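Local atomic coordinates of helicase of the snf2/rad54 family (Sulfolobus solfataricus, PDB entry 1Z5Z), a protein that probably acts as a DNA-dependent ATPase motor of the SWI2/SNF2 family, represented here by the C-terminal domain of its ATPase core. Residues 105-110 with 184-189; 127-132 with 138-143; 156-159 with 164-167. All blocks are in the same frame, centred on the assembly; numbering follows the deposited sequence.

Contact 1. Residues 105-110 with 184-189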
ATOM      1  N   ILE A 105      -2.595   0.015  15.541  1.00 35.52           N
ATOM      2  CA  ILE A 105      -3.149  -1.191  16.115  1.00 38.29           C
ATOM      3  C   ILE A 105      -3.267  -1.096  17.661  1.00 40.40           C
ATOM      4  O   ILE A 105      -4.300  -1.445  18.259  1.00 38.67           O
ATOM      5  CB  ILE A 105      -2.272  -2.420  15.706  1.00 34.88           C
ATOM      6  CG1 ILE A 105      -2.479  -2.715  14.205  1.00 38.00           C
ATOM      7  CG2 ILE A 105      -2.661  -3.648  16.527  1.00 37.04           C
ATOM      8  CD1 ILE A 105      -1.884  -4.064  13.754  1.00 37.50           C
ATOM      9  N   GLU A 106      -2.210  -0.601  18.292  1.00 40.14           N
ATOM     10  CA  GLU A 106      -2.174  -0.493  19.753  1.00 43.89           C
ATOM     11  C   GLU A 106      -3.356   0.367  20.213  1.00 43.19           C
ATOM     12  O   GLU A 106      -4.181  -0.054  21.030  1.00 43.05           O
ATOM     13  CB  GLU A 106      -0.828   0.109  20.168  1.00 44.50           C
ATOM     14  CG  GLU A 106      -0.537   0.025  21.648  1.00 56.82           C
ATOM     15  CD  GLU A 106       0.910   0.386  21.965  1.00 59.42           C
ATOM     16  OE1 GLU A 106       1.294   1.552  21.740  1.00 62.80           O
ATOM     17  OE2 GLU A 106       1.664  -0.500  22.429  1.00 61.55           O
ATOM     18  N   GLU A 107      -3.461   1.557  19.648  1.00 43.32           N
ATOM     19  CA  GLU A 107      -4.569   2.417  19.973  1.00 45.44           C
ATOM     20  C   GLU A 107      -5.924   1.749  19.653  1.00 45.81           C
ATOM     21  O   GLU A 107      -6.852   1.839  20.443  1.00 46.84           O
ATOM     22  CB  GLU A 107      -4.448   3.749  19.218  1.00 45.58           C
ATOM     23  CG  GLU A 107      -5.772   4.439  18.994  1.00 51.59           C
ATOM     24  CD  GLU A 107      -5.631   5.806  18.357  1.00 55.59           C
ATOM     25  OE1 GLU A 107      -6.578   6.251  17.670  1.00 61.03           O
ATOM     26  OE2 GLU A 107      -4.583   6.446  18.547  1.00 59.35           O
ATOM     27  N   ALA A 108      -6.042   1.047  18.533  1.00 42.37           N
ATOM     28  CA  ALA A 108      -7.331   0.465  18.209  1.00 43.21           C
ATOM     29  C   ALA A 108      -7.763  -0.713  19.086  1.00 45.04           C
ATOM     30  O   ALA A 108      -8.931  -0.798  19.471  1.00 44.24           O
ATOM     31  CB  ALA A 108      -7.376   0.077  16.740  1.00 43.12           C
ATOM     32  N   LEU A 109      -6.850  -1.624  19.397  1.00 47.20           N
ATOM     33  CA  LEU A 109      -7.227  -2.765  20.224  1.00 50.42           C
ATOM     34  C   LEU A 109      -7.751  -2.231  21.552  1.00 53.22           C
ATOM     35  O   LEU A 109      -8.781  -2.693  22.063  1.00 54.00           O
ATOM     36  CB  LEU A 109      -6.034  -3.704  20.456  1.00 46.30           C
ATOM     37  CG  LEU A 109      -5.566  -4.528  19.249  1.00 45.56           C
ATOM     38  CD1 LEU A 109      -4.433  -5.432  19.658  1.00 46.64           C
ATOM     39  CD2 LEU A 109      -6.717  -5.367  18.704  1.00 44.54           C
ATOM     40  N   ASP A 110      -7.070  -1.231  22.096  1.00 55.36           N
ATOM     41  CA  ASP A 110      -7.525  -0.683  23.362  1.00 58.23           C
ATOM     42  C   ASP A 110      -8.960  -0.167  23.311  1.00 58.37           C
ATOM     43  O   ASP A 110      -9.653  -0.169  24.325  1.00 59.69           O
ATOM     44  CB  ASP A 110      -6.590   0.409  23.856  1.00 62.71           C
ATOM     45  CG  ASP A 110      -6.025   0.074  25.212  1.00 69.24           C
ATOM     46  OD1 ASP A 110      -4.815  -0.231  25.300  1.00 71.39           O
ATOM     47  OD2 ASP A 110      -6.815   0.081  26.187  1.00 69.22           O
ATOM     48  N   ALA A 184     -15.801  -4.614  10.654  1.00 34.49           N
ATOM     49  CA  ALA A 184     -14.584  -3.876  10.969  1.00 35.76           C
ATOM     50  C   ALA A 184     -14.910  -2.445  11.469  1.00 36.99           C
ATOM     51  O   ALA A 184     -15.741  -1.736  10.894  1.00 40.91           O
ATOM     52  CB  ALA A 184     -13.662  -3.808   9.732  1.00 37.24           C
ATOM     53  N   ASN A 185     -14.248  -2.053  12.544  1.00 33.65           N
ATOM     54  CA  ASN A 185     -14.412  -0.763  13.193  1.00 36.41           C
ATOM     55  C   ASN A 185     -13.287   0.130  12.725  1.00 36.21           C
ATOM     56  O   ASN A 185     -13.383   1.335  12.765  1.00 36.00           O
ATOM     57  CB  ASN A 185     -14.283  -0.919  14.732  1.00 38.69           C
ATOM     58  CG  ASN A 185     -15.234  -1.969  15.298  1.00 45.80           C
ATOM     59  OD1 ASN A 185     -14.852  -3.101  15.614  1.00 46.63           O
ATOM     60  ND2 ASN A 185     -16.495  -1.601  15.394  1.00 48.64           N
ATOM     61  N   ARG A 186     -12.202  -0.491  12.284  1.00 34.81           N
ATOM     62  CA  ARG A 186     -11.022   0.252  11.857  1.00 33.04           C
ATOM     63  C   ARG A 186     -10.498  -0.370  10.557  1.00 33.02           C
ATOM     64  O   ARG A 186     -10.422  -1.597  10.426  1.00 29.76           O
ATOM     65  CB  ARG A 186      -9.989   0.152  12.964  1.00 33.73           C
ATOM     66  CG  ARG A 186      -8.668   0.750  12.688  1.00 35.88           C
ATOM     67  CD  ARG A 186      -8.591   2.140  13.241  1.00 39.74           C
ATOM     68  NE  ARG A 186      -9.024   2.236  14.632  1.00 36.27           N
ATOM     69  CZ  ARG A 186      -8.676   3.242  15.435  1.00 42.38           C
ATOM     70  NH1 ARG A 186      -7.881   4.207  14.972  1.00 38.85           N
ATOM     71  NH2 ARG A 186      -9.146   3.320  16.679  1.00 38.75           N
ATOM     72  N   VAL A 187     -10.141   0.475   9.602  1.00 30.64           N
ATOM     73  CA  VAL A 187      -9.660  -0.011   8.334  1.00 31.02           C
ATOM     74  C   VAL A 187      -8.360   0.724   8.057  1.00 34.68           C
ATOM     75  O   VAL A 187      -8.306   1.956   8.175  1.00 32.28           O
ATOM     76  CB  VAL A 187     -10.675   0.305   7.163  1.00 34.10           C
ATOM     77  CG1 VAL A 187     -10.119  -0.199   5.830  1.00 31.54           C
ATOM     78  CG2 VAL A 187     -12.038  -0.334   7.435  1.00 33.33           C
ATOM     79  N   ILE A 188      -7.308  -0.044   7.744  1.00 29.38           N
ATOM     80  CA  ILE A 188      -6.018   0.534   7.366  1.00 27.40           C
ATOM     81  C   ILE A 188      -5.743   0.188   5.888  1.00 27.66           C
ATOM     82  O   ILE A 188      -5.654  -1.016   5.518  1.00 25.43           O
ATOM     83  CB  ILE A 188      -4.857  -0.068   8.184  1.00 26.12           C
ATOM     84  CG1 ILE A 188      -5.003   0.328   9.659  1.00 27.13           C
ATOM     85  CG2 ILE A 188      -3.490   0.413   7.636  1.00 25.08           C
ATOM     86  CD1 ILE A 188      -3.918  -0.290  10.577  1.00 26.84           C
ATOM     87  N   HIS A 189      -5.643   1.207   5.039  1.00 26.41           N
ATOM     88  CA  HIS A 189      -5.306   0.969   3.638  1.00 26.84           C
ATOM     89  C   HIS A 189      -3.781   1.121   3.579  1.00 25.79           C
ATOM     90  O   HIS A 189      -3.239   2.214   3.546  1.00 28.44           O
ATOM     91  CB  HIS A 189      -6.076   1.929   2.742  1.00 31.26           C
ATOM     92  CG  HIS A 189      -7.554   1.662   2.750  1.00 30.25           C
ATOM     93  ND1 HIS A 189      -8.095   0.474   2.299  1.00 29.92           N
ATOM     94  CD2 HIS A 189      -8.590   2.390   3.230  1.00 30.98           C
ATOM     95  CE1 HIS A 189      -9.402   0.484   2.503  1.00 29.95           C
ATOM     96  NE2 HIS A 189      -9.726   1.636   3.066  1.00 31.80           N
TER
HETATM   97  O   HOH W   1      -9.033   6.545  17.521  1.00 55.78           O

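Contact 2. Residues 127-132 with 138-143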
ATOM      1  N   ILE A 127       3.469 -10.691   5.092  1.00 33.60           N
ATOM      2  CA  ILE A 127       4.373 -10.059   6.048  1.00 34.93           C
ATOM      3  C   ILE A 127       3.550  -9.423   7.192  1.00 34.21           C
ATOM      4  O   ILE A 127       3.824  -9.630   8.382  1.00 33.65           O
ATOM      5  CB  ILE A 127       5.250  -8.984   5.340  1.00 35.19           C
ATOM      6  CG1 ILE A 127       6.375  -9.678   4.553  1.00 35.65           C
ATOM      7  CG2 ILE A 127       5.808  -7.988   6.367  1.00 32.59           C
ATOM      8  CD1 ILE A 127       7.118  -8.758   3.601  1.00 34.88           C
ATOM      9  N   ILE A 128       2.523  -8.672   6.828  1.00 32.39           N
ATOM     10  CA  ILE A 128       1.675  -8.033   7.819  1.00 31.66           C
ATOM     11  C   ILE A 128       1.070  -9.066   8.755  1.00 33.25           C
ATOM     12  O   ILE A 128       1.115  -8.918   9.989  1.00 32.32           O
ATOM     13  CB  ILE A 128       0.545  -7.289   7.141  1.00 29.95           C
ATOM     14  CG1 ILE A 128       1.124  -6.074   6.412  1.00 30.42           C
ATOM     15  CG2 ILE A 128      -0.463  -6.827   8.161  1.00 24.19           C
ATOM     16  CD1 ILE A 128       0.118  -5.416   5.469  1.00 29.02           C
ATOM     17  N   ARG A 129       0.524 -10.115   8.151  1.00 31.78           N
ATOM     18  CA  ARG A 129      -0.123 -11.196   8.878  1.00 31.08           C
ATOM     19  C   ARG A 129       0.905 -11.862   9.848  1.00 33.87           C
ATOM     20  O   ARG A 129       0.605 -12.103  11.026  1.00 29.65           O
ATOM     21  CB  ARG A 129      -0.666 -12.194   7.849  1.00 32.62           C
ATOM     22  CG  ARG A 129      -1.797 -13.072   8.330  1.00 36.77           C
ATOM     23  CD  ARG A 129      -1.331 -14.426   8.787  1.00 48.28           C
ATOM     24  NE  ARG A 129      -1.119 -15.339   7.659  1.00 48.58           N
ATOM     25  CZ  ARG A 129       0.076 -15.553   7.143  1.00 47.54           C
ATOM     26  NH1 ARG A 129       1.100 -14.927   7.671  1.00 47.16           N
ATOM     27  NH2 ARG A 129       0.249 -16.358   6.106  1.00 47.12           N
ATOM     28  N   ASN A 130       2.114 -12.128   9.359  1.00 34.73           N
ATOM     29  CA  ASN A 130       3.171 -12.759  10.185  1.00 34.69           C
ATOM     30  C   ASN A 130       3.551 -11.874  11.357  1.00 34.78           C
ATOM     31  O   ASN A 130       3.621 -12.314  12.487  1.00 37.09           O
ATOM     32  CB  ASN A 130       4.422 -13.023   9.337  1.00 32.04           C
ATOM     33  CG  ASN A 130       4.165 -14.042   8.215  1.00 33.53           C
ATOM     34  OD1 ASN A 130       3.227 -14.798   8.293  1.00 33.96           O
ATOM     35  ND2 ASN A 130       5.012 -14.060   7.189  1.00 32.76           N
ATOM     36  N   ILE A 131       3.827 -10.615  11.079  1.00 35.46           N
ATOM     37  CA  ILE A 131       4.191  -9.698  12.131  1.00 36.89           C
ATOM     38  C   ILE A 131       3.122  -9.612  13.224  1.00 37.46           C
ATOM     39  O   ILE A 131       3.448  -9.695  14.423  1.00 34.11           O
ATOM     40  CB  ILE A 131       4.432  -8.306  11.551  1.00 34.25           C
ATOM     41  CG1 ILE A 131       5.759  -8.306  10.808  1.00 36.56           C
ATOM     42  CG2 ILE A 131       4.295  -7.272  12.637  1.00 38.10           C
ATOM     43  CD1 ILE A 131       6.044  -7.069   9.994  1.00 33.26           C
ATOM     44  N   ILE A 132       1.861  -9.422  12.820  1.00 33.07           N
ATOM     45  CA  ILE A 132       0.811  -9.308  13.797  1.00 30.02           C
ATOM     46  C   ILE A 132       0.656 -10.596  14.604  1.00 32.22           C
ATOM     47  O   ILE A 132       0.608 -10.553  15.825  1.00 31.91           O
ATOM     48  CB  ILE A 132      -0.537  -8.907  13.150  1.00 31.45           C
ATOM     49  CG1 ILE A 132      -0.414  -7.500  12.549  1.00 33.95           C
ATOM     50  CG2 ILE A 132      -1.653  -8.892  14.206  1.00 29.49           C
ATOM     51  CD1 ILE A 132      -1.643  -7.065  11.794  1.00 30.98           C
ATOM     52  N   THR A 138      -2.170 -13.663  18.246  1.00 37.71           N
ATOM     53  CA  THR A 138      -3.569 -13.819  18.032  1.00 39.78           C
ATOM     54  C   THR A 138      -3.703 -14.313  16.617  1.00 40.50           C
ATOM     55  O   THR A 138      -2.755 -14.196  15.844  1.00 44.48           O
ATOM     56  CB  THR A 138      -4.333 -12.468  18.271  1.00 39.83           C
ATOM     57  OG1 THR A 138      -5.735 -12.708  18.159  1.00 41.19           O
ATOM     58  CG2 THR A 138      -3.913 -11.396  17.279  1.00 40.72           C
ATOM     59  N   GLU A 139      -4.852 -14.885  16.280  1.00 37.25           N
ATOM     60  CA  GLU A 139      -5.064 -15.388  14.926  1.00 39.87           C
ATOM     61  C   GLU A 139      -5.379 -14.257  13.935  1.00 35.92           C
ATOM     62  O   GLU A 139      -6.250 -13.430  14.203  1.00 36.41           O
ATOM     63  CB  GLU A 139      -6.210 -16.405  14.894  1.00 38.15           C
ATOM     64  CG  GLU A 139      -6.254 -17.074  13.538  1.00 46.14           C
ATOM     65  CD  GLU A 139      -7.434 -17.991  13.322  1.00 50.00           C
ATOM     66  OE1 GLU A 139      -7.334 -18.808  12.384  1.00 55.55           O
ATOM     67  OE2 GLU A 139      -8.444 -17.895  14.058  1.00 49.27           O
ATOM     68  N   VAL A 140      -4.687 -14.233  12.794  1.00 36.11           N
ATOM     69  CA  VAL A 140      -4.895 -13.194  11.781  1.00 30.56           C
ATOM     70  C   VAL A 140      -5.289 -13.832  10.443  1.00 34.34           C
ATOM     71  O   VAL A 140      -4.433 -14.214   9.649  1.00 36.06           O
ATOM     72  CB  VAL A 140      -3.607 -12.333  11.608  1.00 32.97           C
ATOM     73  CG1 VAL A 140      -3.775 -11.286  10.451  1.00 28.40           C
ATOM     74  CG2 VAL A 140      -3.273 -11.645  12.955  1.00 32.17           C
ATOM     75  N   PRO A 141      -6.595 -13.983  10.199  1.00 33.04           N
ATOM     76  CA  PRO A 141      -7.038 -14.577   8.940  1.00 34.15           C
ATOM     77  C   PRO A 141      -6.579 -13.718   7.767  1.00 34.82           C
ATOM     78  O   PRO A 141      -6.589 -12.473   7.840  1.00 34.84           O
ATOM     79  CB  PRO A 141      -8.556 -14.658   9.097  1.00 32.81           C
ATOM     80  CG  PRO A 141      -8.852 -13.796  10.322  1.00 36.79           C
ATOM     81  CD  PRO A 141      -7.695 -13.857  11.174  1.00 33.83           C
ATOM     82  N   PHE A 142      -6.167 -14.387   6.698  1.00 31.37           N
ATOM     83  CA  PHE A 142      -5.615 -13.728   5.515  1.00 33.38           C
ATOM     84  C   PHE A 142      -6.410 -13.997   4.224  1.00 33.58           C
ATOM     85  O   PHE A 142      -6.395 -15.124   3.731  1.00 31.54           O
ATOM     86  CB  PHE A 142      -4.167 -14.226   5.328  1.00 31.61           C
ATOM     87  CG  PHE A 142      -3.462 -13.653   4.136  1.00 33.22           C
ATOM     88  CD1 PHE A 142      -2.477 -14.386   3.479  1.00 34.54           C
ATOM     89  CD2 PHE A 142      -3.764 -12.382   3.678  1.00 31.12           C
ATOM     90  CE1 PHE A 142      -1.796 -13.852   2.365  1.00 34.88           C
ATOM     91  CE2 PHE A 142      -3.097 -11.832   2.571  1.00 33.32           C
ATOM     92  CZ  PHE A 142      -2.109 -12.565   1.911  1.00 33.77           C
ATOM     93  N   LEU A 143      -7.098 -12.990   3.679  1.00 31.76           N
ATOM     94  CA  LEU A 143      -7.822 -13.179   2.398  1.00 33.18           C
ATOM     95  C   LEU A 143      -6.996 -12.786   1.162  1.00 35.72           C
ATOM     96  O   LEU A 143      -6.437 -11.696   1.103  1.00 33.37           O
ATOM     97  CB  LEU A 143      -9.117 -12.353   2.354  1.00 35.26           C
ATOM     98  CG  LEU A 143     -10.402 -12.877   3.010  1.00 40.60           C
ATOM     99  CD1 LEU A 143     -11.556 -11.917   2.731  1.00 41.14           C
ATOM    100  CD2 LEU A 143     -10.768 -14.247   2.449  1.00 37.10           C
TER

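Contact 3. Residues 156-159 with 164-167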
ATOM      1  N   ILE A 156     -14.343 -15.038   5.946  1.00 36.25           N
ATOM      2  CA  ILE A 156     -15.177 -13.826   6.038  1.00 38.49           C
ATOM      3  C   ILE A 156     -16.210 -13.955   7.143  1.00 41.26           C
ATOM      4  O   ILE A 156     -16.508 -12.998   7.869  1.00 41.24           O
ATOM      5  CB  ILE A 156     -15.922 -13.560   4.727  1.00 38.19           C
ATOM      6  CG1 ILE A 156     -14.949 -13.004   3.688  1.00 35.78           C
ATOM      7  CG2 ILE A 156     -17.085 -12.580   4.978  1.00 37.71           C
ATOM      8  CD1 ILE A 156     -15.361 -13.207   2.261  1.00 38.82           C
ATOM      9  N   SER A 157     -16.777 -15.148   7.241  1.00 41.58           N
ATOM     10  CA  SER A 157     -17.783 -15.439   8.248  1.00 44.55           C
ATOM     11  C   SER A 157     -17.111 -15.352   9.620  1.00 44.94           C
ATOM     12  O   SER A 157     -17.639 -14.758  10.580  1.00 43.28           O
ATOM     13  CB  SER A 157     -18.358 -16.844   7.984  1.00 44.36           C
ATOM     14  OG  SER A 157     -18.912 -17.397   9.161  1.00 54.18           O
ATOM     15  N   LYS A 158     -15.912 -15.911   9.704  1.00 45.04           N
ATOM     16  CA  LYS A 158     -15.203 -15.875  10.958  1.00 45.37           C
ATOM     17  C   LYS A 158     -14.916 -14.443  11.425  1.00 45.69           C
ATOM     18  O   LYS A 158     -15.037 -14.137  12.619  1.00 45.88           O
ATOM     19  CB  LYS A 158     -13.903 -16.638  10.856  1.00 48.38           C
ATOM     20  CG  LYS A 158     -13.106 -16.593  12.130  1.00 55.29           C
ATOM     21  CD  LYS A 158     -11.688 -17.112  11.935  1.00 63.08           C
ATOM     22  CE  LYS A 158     -11.635 -18.606  11.667  1.00 64.93           C
ATOM     23  NZ  LYS A 158     -10.232 -19.044  11.419  1.00 68.89           N
ATOM     24  N   PHE A 159     -14.539 -13.556  10.509  1.00 41.40           N
ATOM     25  CA  PHE A 159     -14.238 -12.188  10.924  1.00 38.95           C
ATOM     26  C   PHE A 159     -15.514 -11.432  11.225  1.00 39.30           C
ATOM     27  O   PHE A 159     -15.563 -10.673  12.165  1.00 37.73           O
ATOM     28  CB  PHE A 159     -13.459 -11.431   9.839  1.00 34.97           C
ATOM     29  CG  PHE A 159     -13.147  -9.992  10.200  1.00 30.26           C
ATOM     30  CD1 PHE A 159     -13.954  -8.956   9.744  1.00 32.73           C
ATOM     31  CD2 PHE A 159     -12.070  -9.676  11.028  1.00 33.14           C
ATOM     32  CE1 PHE A 159     -13.695  -7.618  10.108  1.00 29.14           C
ATOM     33  CE2 PHE A 159     -11.798  -8.342  11.407  1.00 31.22           C
ATOM     34  CZ  PHE A 159     -12.616  -7.314  10.941  1.00 31.62           C
ATOM     35  N   SER A 164     -14.201 -11.885  18.903  1.00 58.85           N
ATOM     36  CA  SER A 164     -12.882 -12.198  19.388  1.00 58.64           C
ATOM     37  C   SER A 164     -11.855 -11.933  18.294  1.00 56.97           C
ATOM     38  O   SER A 164     -10.859 -11.276  18.561  1.00 59.05           O
ATOM     39  CB  SER A 164     -12.837 -13.640  19.859  1.00 58.15           C
ATOM     40  OG  SER A 164     -13.441 -13.733  21.143  1.00 68.45           O
ATOM     41  N   VAL A 165     -12.107 -12.443  17.078  1.00 54.24           N
ATOM     42  CA  VAL A 165     -11.213 -12.260  15.916  1.00 47.05           C
ATOM     43  C   VAL A 165     -11.090 -10.770  15.705  1.00 44.13           C
ATOM     44  O   VAL A 165     -12.010 -10.078  15.261  1.00 45.78           O
ATOM     45  CB  VAL A 165     -11.790 -12.932  14.650  1.00 47.31           C
ATOM     46  CG1 VAL A 165     -10.836 -12.794  13.464  1.00 44.35           C
ATOM     47  CG2 VAL A 165     -12.048 -14.396  14.942  1.00 49.73           C
ATOM     48  N   LYS A 166      -9.927 -10.266  16.051  1.00 39.85           N
ATOM     49  CA  LYS A 166      -9.670  -8.853  15.978  1.00 37.03           C
ATOM     50  C   LYS A 166      -9.110  -8.310  14.675  1.00 36.02           C
ATOM     51  O   LYS A 166      -9.165  -7.103  14.470  1.00 33.88           O
ATOM     52  CB  LYS A 166      -8.704  -8.501  17.112  1.00 38.32           C
ATOM     53  CG  LYS A 166      -9.363  -8.614  18.482  1.00 47.60           C
ATOM     54  CD  LYS A 166     -10.442  -7.550  18.621  1.00 48.64           C
ATOM     55  CE  LYS A 166     -11.188  -7.667  19.939  1.00 53.43           C
ATOM     56  NZ  LYS A 166     -11.859  -6.385  20.251  1.00 50.35           N
ATOM     57  N   PHE A 167      -8.564  -9.193  13.828  1.00 33.15           N
ATOM     58  CA  PHE A 167      -7.903  -8.803  12.592  1.00 33.46           C
ATOM     59  C   PHE A 167      -8.289  -9.620  11.373  1.00 32.99           C
ATOM     60  O   PHE A 167      -8.799 -10.758  11.460  1.00 30.50           O
ATOM     61  CB  PHE A 167      -6.370  -8.964  12.717  1.00 31.95           C
ATOM     62  CG  PHE A 167      -5.740  -8.205  13.844  1.00 34.67           C
ATOM     63  CD1 PHE A 167      -5.624  -8.779  15.118  1.00 37.04           C
ATOM     64  CD2 PHE A 167      -5.264  -6.918  13.646  1.00 34.61           C
ATOM     65  CE1 PHE A 167      -5.041  -8.075  16.182  1.00 34.07           C
ATOM     66  CE2 PHE A 167      -4.685  -6.205  14.691  1.00 32.91           C
ATOM     67  CZ  PHE A 167      -4.573  -6.784  15.970  1.00 35.70           C
TER

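Contact 1. Residues 105-110 with 184-189
Arg186 meets Glu107 and Ala108 across this contact, and its guanidinium makes the closest approaches. The charged part is loose. Glu107 OE1 lies 3.6 Å from Arg186 NH1, a long salt bridge. The carboxylate oxygen sits at the edge of the guanidinium, near its plane, but the two planes are turned 74° apart, so the groups do not pair flat against each other. A water bridges them as well. It donates to Glu107 OE1 at 2.5 Å and accepts a weak bond from Arg186 NH2 at 3.3 Å. The stronger polar partner of Arg186 is Asp113, which forms a salt bridge with NE.

The apolar part is the methyl group of Ala108. Its CB lies over one face of the guanidinium, 3.4 Å from Arg186 NE and 3.7 Å from Arg186 CZ. The arginine chain leaves with CG anti to the backbone N (chi1 175°), then bends at chi2 and chi3, which lays the flat group against the helix. Glu107 reaches in from the exposed side with an extended chain.

The contact sets helix 96-110 against strand 186-189 of the parallel sheet. Strands 115-119 and 216-222 flank that strand, and Arg186 touches Ile115 on the first and Ile216 and His218 on the second. Beside it, Ile105 turns to Ile132 and Leu136 of helix 122-136.

Contact 2. Residues 127-132 with 138-143
This is a buried, mainly apolar contact of helix 122-136 with the loop that leads into edge strand 142-143. Val140 is at its middle. Its CA is 5.9 Å from Arg129 CA, and its two methyl groups divide between two helix residues one turn apart. CG2 meets Ile132 CG2 at 3.4 Å, tighter than usual for two carbons, with the side chains crossing at about a right angle. CG1 meets Arg129 CG, also at 3.4 Å. With CG1 anti to its own backbone N (chi1 176°), Val140 directs one branch to each neighbour.

Helix 122-136 and strand 142-143 follow each other in the chain and belong to the alternating helices and strands of a RecA-like helicase domain. The strand closes one edge of the parallel sheet and bonds through its backbone to strand 167-171. Val140 also touches Val169 of that strand. The backbone N of Val140 is bonded to the Glu133 carboxylate, which ties the incoming chain to the helix a second time.

Arg129 works here through its aliphatic part. Its chain bends at chi2 and chi3 and folds over the backbone of the other segment, with CG and CD each 3.2 Å from Val140 O. That oxygen lies at the edge of the guanidinium, near its plane, yet 4.0 Å from NE. Phe142 CB packs against the same arginine, 4.0 Å from Arg129 CG. The guanidinium and the phenylalanine ring are steeply inclined, 79° apart, and Phe142 meets the ring of Tyr144.

Contact 3. Residues 156-159 with 164-167
Phe159 and Val165 bring the two backbones closest, with their CA atoms 5.8 Å apart. Segment 156-159 is helical, part of helix 149-161. Segment 164-167 is the returning chain, largely without regular structure, that enters strand 167-171. No hydrogen bond joins the two.

Val165 points at the helix and spreads its methyls over two successive residues. CG2 touches Lys158 CG at 3.7 Å, where the side chains cross at about a right angle. CG1 reaches Phe159 CD2 at 4.1 Å. Lys158 contributes its aliphatic part; its NZ goes to a salt bridge with Glu139.

The turn joins a helix to the next parallel strand, as in the alpha/beta layering of RecA-like helicase domains. Lys166 bonds through its backbone to Ile115 of the adjoining strand 115-119, and the Phe167 ring packs on Ile105, Leu109, Ile132 and Leu136.

Phe159 has CG anti to the backbone N (chi1 179°), a setting that carries the ring toward the returning backbone. Its CD2 lies 3.5 Å from Phe167 O, and CE2 is 3.7 Å from Phe167 C. The carbonyl O of Lys166 sits 4.2 Å from CE2, at the ring edge and near its plane. Lys114 makes a cation-pi contact with the same ring and bonds to Phe159 O. With an alanine in place of Phe159 the ring is gone, which would probably leave a gap beside Val165 and the Phe167 carbonyl, and Lys114 without its aromatic partner.

All three contacts are mostly buried and join helices to strands, or to the chain entering them, in one parallel sheet. Contact 1 is the most polar, with a charged arginine, a carboxylate on an exposed residue and a water. Contacts 2 and 3 are chiefly apolar, each with a valine packed on a helix. They lie near edge strand 142-143 and its neighbour 167-171, whereas contact 1 holds an inner strand. The centre of contact 3 lies about 22 Å from the centre of the chain, against about 16 Å for the centres of the other two. Leu143 packs on Ile156 and so joins contacts 2 and 3.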